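Translation initiation factor eIF2B subunit beta (Schizosaccharomyces pombe, PDB 5B04) serves as a subunit of eIF2B, the complex that catalyses exchange of GDP for GTP on the gamma subunit of translation initiation factor eIF2. Local coordinates at residues 290-300 and 359-369. Residues are numbered along the deposited sequence; the frame is centred on the assembly and turned at random.
Sequences NGGLVTYSGAQ and PYYDYIPPDLV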
# COMPACT_ATOMS: atom_id res chain seq x y z
N ASN C 290 -22.59 12.59 7.48
CA ASN C 290 -22.29 11.21 7.12
C ASN C 290 -20.82 10.86 7.32
O ASN C 290 -20.40 9.74 7.07
CB ASN C 290 -22.70 10.93 5.67
CG ASN C 290 -21.77 11.60 4.67
OD1 ASN C 290 -21.22 12.67 4.93
ND2 ASN C 290 -21.61 10.97 3.51
N GLY C 291 -20.05 11.84 7.78
CA GLY C 291 -18.63 11.64 8.01
C GLY C 291 -17.78 12.08 6.84
O GLY C 291 -16.56 11.99 6.87
N GLY C 292 -18.44 12.54 5.78
CA GLY C 292 -17.75 13.02 4.60
C GLY C 292 -16.99 14.30 4.89
O GLY C 292 -17.28 15.00 5.85
N LEU C 293 -16.00 14.60 4.05
CA LEU C 293 -15.18 15.78 4.24
C LEU C 293 -15.46 16.87 3.21
O LEU C 293 -15.31 16.64 2.01
CB LEU C 293 -13.69 15.42 4.21
CG LEU C 293 -13.16 14.45 5.25
CD1 LEU C 293 -11.64 14.48 5.25
CD2 LEU C 293 -13.71 14.77 6.63
N VAL C 294 -15.86 18.04 3.68
CA VAL C 294 -15.81 19.23 2.86
C VAL C 294 -14.44 19.84 3.05
O VAL C 294 -14.18 20.50 4.05
CB VAL C 294 -16.90 20.25 3.22
CG1 VAL C 294 -16.75 21.51 2.36
CG2 VAL C 294 -18.27 19.65 3.04
N THR C 295 -13.55 19.60 2.10
CA THR C 295 -12.18 20.07 2.21
C THR C 295 -11.78 20.87 0.98
O THR C 295 -12.57 21.02 0.05
CB THR C 295 -11.20 18.90 2.41
OG1 THR C 295 -9.85 19.40 2.42
CG2 THR C 295 -11.36 17.89 1.30
N TYR C 296 -10.56 21.37 0.98
CA TYR C 296 -10.10 22.26 -0.08
C TYR C 296 -9.67 21.48 -1.31
O TYR C 296 -9.19 20.35 -1.20
CB TYR C 296 -8.97 23.14 0.45
CG TYR C 296 -9.39 23.96 1.66
CD1 TYR C 296 -10.03 25.18 1.51
CD2 TYR C 296 -9.16 23.49 2.95
CE1 TYR C 296 -10.42 25.92 2.61
CE2 TYR C 296 -9.55 24.22 4.05
CZ TYR C 296 -10.18 25.43 3.88
OH TYR C 296 -10.57 26.17 4.98
N SER C 297 -9.85 22.09 -2.48
CA SER C 297 -9.70 21.40 -3.76
C SER C 297 -8.35 20.72 -3.94
O SER C 297 -7.32 21.23 -3.53
CB SER C 297 -9.93 22.38 -4.91
OG SER C 297 -8.86 23.31 -5.02
N GLY C 298 -8.38 19.55 -4.57
CA GLY C 298 -7.18 18.78 -4.83
C GLY C 298 -7.01 17.62 -3.86
O GLY C 298 -6.21 16.72 -4.09
N ALA C 299 -7.78 17.65 -2.77
CA ALA C 299 -7.67 16.63 -1.74
C ALA C 299 -8.15 15.27 -2.23
O ALA C 299 -7.72 14.23 -1.73
CB ALA C 299 -8.44 17.05 -0.50
N GLN C 300 -9.05 15.29 -3.21
CA GLN C 300 -9.54 14.05 -3.81
C GLN C 300 -8.39 13.32 -4.50
O GLN C 300 -8.32 12.10 -4.47
CB GLN C 300 -10.67 14.33 -4.80
CG GLN C 300 -11.27 13.07 -5.40
CD GLN C 300 -12.34 12.45 -4.53
OE1 GLN C 300 -12.44 12.74 -3.34
NE2 GLN C 300 -13.16 11.58 -5.12
N PRO C 359 -13.39 25.64 -8.68
CA PRO C 359 -13.94 25.28 -7.37
C PRO C 359 -12.84 25.30 -6.31
O PRO C 359 -11.72 24.87 -6.60
CB PRO C 359 -14.47 23.86 -7.59
CG PRO C 359 -13.60 23.31 -8.67
CD PRO C 359 -13.24 24.47 -9.57
N TYR C 360 -13.14 25.80 -5.11
CA TYR C 360 -12.13 25.82 -4.06
C TYR C 360 -12.48 24.86 -2.92
O TYR C 360 -11.82 24.87 -1.88
CB TYR C 360 -11.92 27.24 -3.53
CG TYR C 360 -13.13 27.94 -2.94
CD1 TYR C 360 -13.46 27.80 -1.60
CD2 TYR C 360 -13.92 28.77 -3.73
CE1 TYR C 360 -14.55 28.45 -1.06
CE2 TYR C 360 -15.02 29.42 -3.20
CZ TYR C 360 -15.33 29.25 -1.86
OH TYR C 360 -16.42 29.90 -1.33
N TYR C 361 -13.49 24.03 -3.15
CA TYR C 361 -13.83 22.96 -2.22
C TYR C 361 -13.83 21.61 -2.92
O TYR C 361 -14.30 21.48 -4.05
CB TYR C 361 -15.19 23.21 -1.56
CG TYR C 361 -15.20 24.30 -0.52
CD1 TYR C 361 -14.05 24.63 0.19
CD2 TYR C 361 -16.37 24.99 -0.23
CE1 TYR C 361 -14.06 25.63 1.14
CE2 TYR C 361 -16.39 25.99 0.72
CZ TYR C 361 -15.24 26.30 1.41
OH TYR C 361 -15.25 27.30 2.36
N ASP C 362 -13.30 20.60 -2.24
CA ASP C 362 -13.34 19.23 -2.73
C ASP C 362 -14.12 18.38 -1.73
O ASP C 362 -14.27 18.77 -0.57
CB ASP C 362 -11.93 18.67 -2.94
CG ASP C 362 -11.84 17.73 -4.13
OD1 ASP C 362 -12.88 17.16 -4.52
OD2 ASP C 362 -10.73 17.58 -4.68
N TYR C 363 -14.62 17.23 -2.17
CA TYR C 363 -15.34 16.35 -1.26
C TYR C 363 -14.69 14.98 -1.14
O TYR C 363 -14.39 14.33 -2.15
CB TYR C 363 -16.80 16.19 -1.70
CG TYR C 363 -17.56 15.19 -0.86
CD1 TYR C 363 -18.05 15.54 0.40
CD2 TYR C 363 -17.79 13.90 -1.31
CE1 TYR C 363 -18.74 14.64 1.18
CE2 TYR C 363 -18.49 12.99 -0.54
CZ TYR C 363 -18.96 13.36 0.70
OH TYR C 363 -19.65 12.45 1.47
N ILE C 364 -14.49 14.54 0.09
CA ILE C 364 -13.97 13.20 0.37
C ILE C 364 -15.04 12.35 1.05
O ILE C 364 -15.49 12.69 2.14
CB ILE C 364 -12.72 13.25 1.26
CG1 ILE C 364 -11.74 14.30 0.77
CG2 ILE C 364 -12.07 11.87 1.33
CD1 ILE C 364 -11.21 14.05 -0.61
N PRO C 365 -15.45 11.25 0.40
CA PRO C 365 -16.36 10.31 1.05
C PRO C 365 -15.74 9.73 2.32
O PRO C 365 -14.53 9.52 2.35
CB PRO C 365 -16.56 9.22 -0.02
CG PRO C 365 -15.39 9.36 -0.94
CD PRO C 365 -15.06 10.82 -0.95
N PRO C 366 -16.56 9.49 3.35
CA PRO C 366 -16.07 9.11 4.68
C PRO C 366 -15.27 7.81 4.71
O PRO C 366 -14.55 7.56 5.67
CB PRO C 366 -17.37 8.95 5.49
CG PRO C 366 -18.43 8.70 4.47
CD PRO C 366 -18.03 9.51 3.29
N ASP C 367 -15.39 7.00 3.66
CA ASP C 367 -14.72 5.70 3.63
C ASP C 367 -13.23 5.81 3.28
O ASP C 367 -12.51 4.82 3.34
CB ASP C 367 -15.41 4.77 2.63
CG ASP C 367 -16.84 4.45 3.03
OD1 ASP C 367 -17.18 4.63 4.22
OD2 ASP C 367 -17.62 4.02 2.16
N LEU C 368 -12.79 7.01 2.94
CA LEU C 368 -11.39 7.21 2.57
C LEU C 368 -10.57 7.80 3.72
O LEU C 368 -9.38 8.08 3.56
CB LEU C 368 -11.28 8.11 1.34
CG LEU C 368 -11.79 7.52 0.02
CD1 LEU C 368 -11.27 8.31 -1.16
CD2 LEU C 368 -11.41 6.05 -0.10
N VAL C 369 -11.22 8.00 4.86
CA VAL C 369 -10.52 8.48 6.05
C VAL C 369 -10.34 7.35 7.06
O VAL C 369 -11.32 6.78 7.53
CB VAL C 369 -11.27 9.65 6.72
CG1 VAL C 369 -10.56 10.06 8.00
CG2 VAL C 369 -11.38 10.82 5.76
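Strands 293-296 and 361-364 run antiparallel, with Leu293–Ile364 and Thr295–Asp362 as hydrogen-bonded pairs flanking the non-hydrogen-bonded pair Val294–Tyr363; Leu293 N donates to Ile364 O at 2.7 Å. On the face that Leu293, Thr295 and Ile364 share with Asp362, aliphatic groups suit the packing: Ile364 CB meets Leu293 CB, Ile364 CG1 touches Thr295 CG2 at 3.6 Å, and Leu293 CD1 reaches Val369 CG2 at 3.7 Å. On the other face Tyr363 extends with CG anti to its backbone N (chi1 175°), which carries its hydroxyl to Asn290; Asn290 ND2 donates to Tyr363 OH (3.2 Å) almost straight, with the oxygen in the amide plane. Gly292 suits its place beside Tyr363 OH, where a CB would probably collide with that oxygen. Strand 293-296 and strand 354-364, which ends with 361-364, are the middle two of a four-stranded antiparallel sheet, and 293-296 leads through a type II turn, where Gly298 takes a positive phi (102°) suited to glycine, into helix 299-308. Asp362 OD2 accepts from the N-cap residue's Gly298 N at 3.1 Å, on its anti side, and from Gln300 N at 3.2 Å, from above the carboxylate plane. Replacing Asp362 by an alanine is likely to leave both amides without this acceptor. The negative carboxylate probably interacts favourably with the helix dipole, while Asp362 OD1 accepts from Tyr363 N.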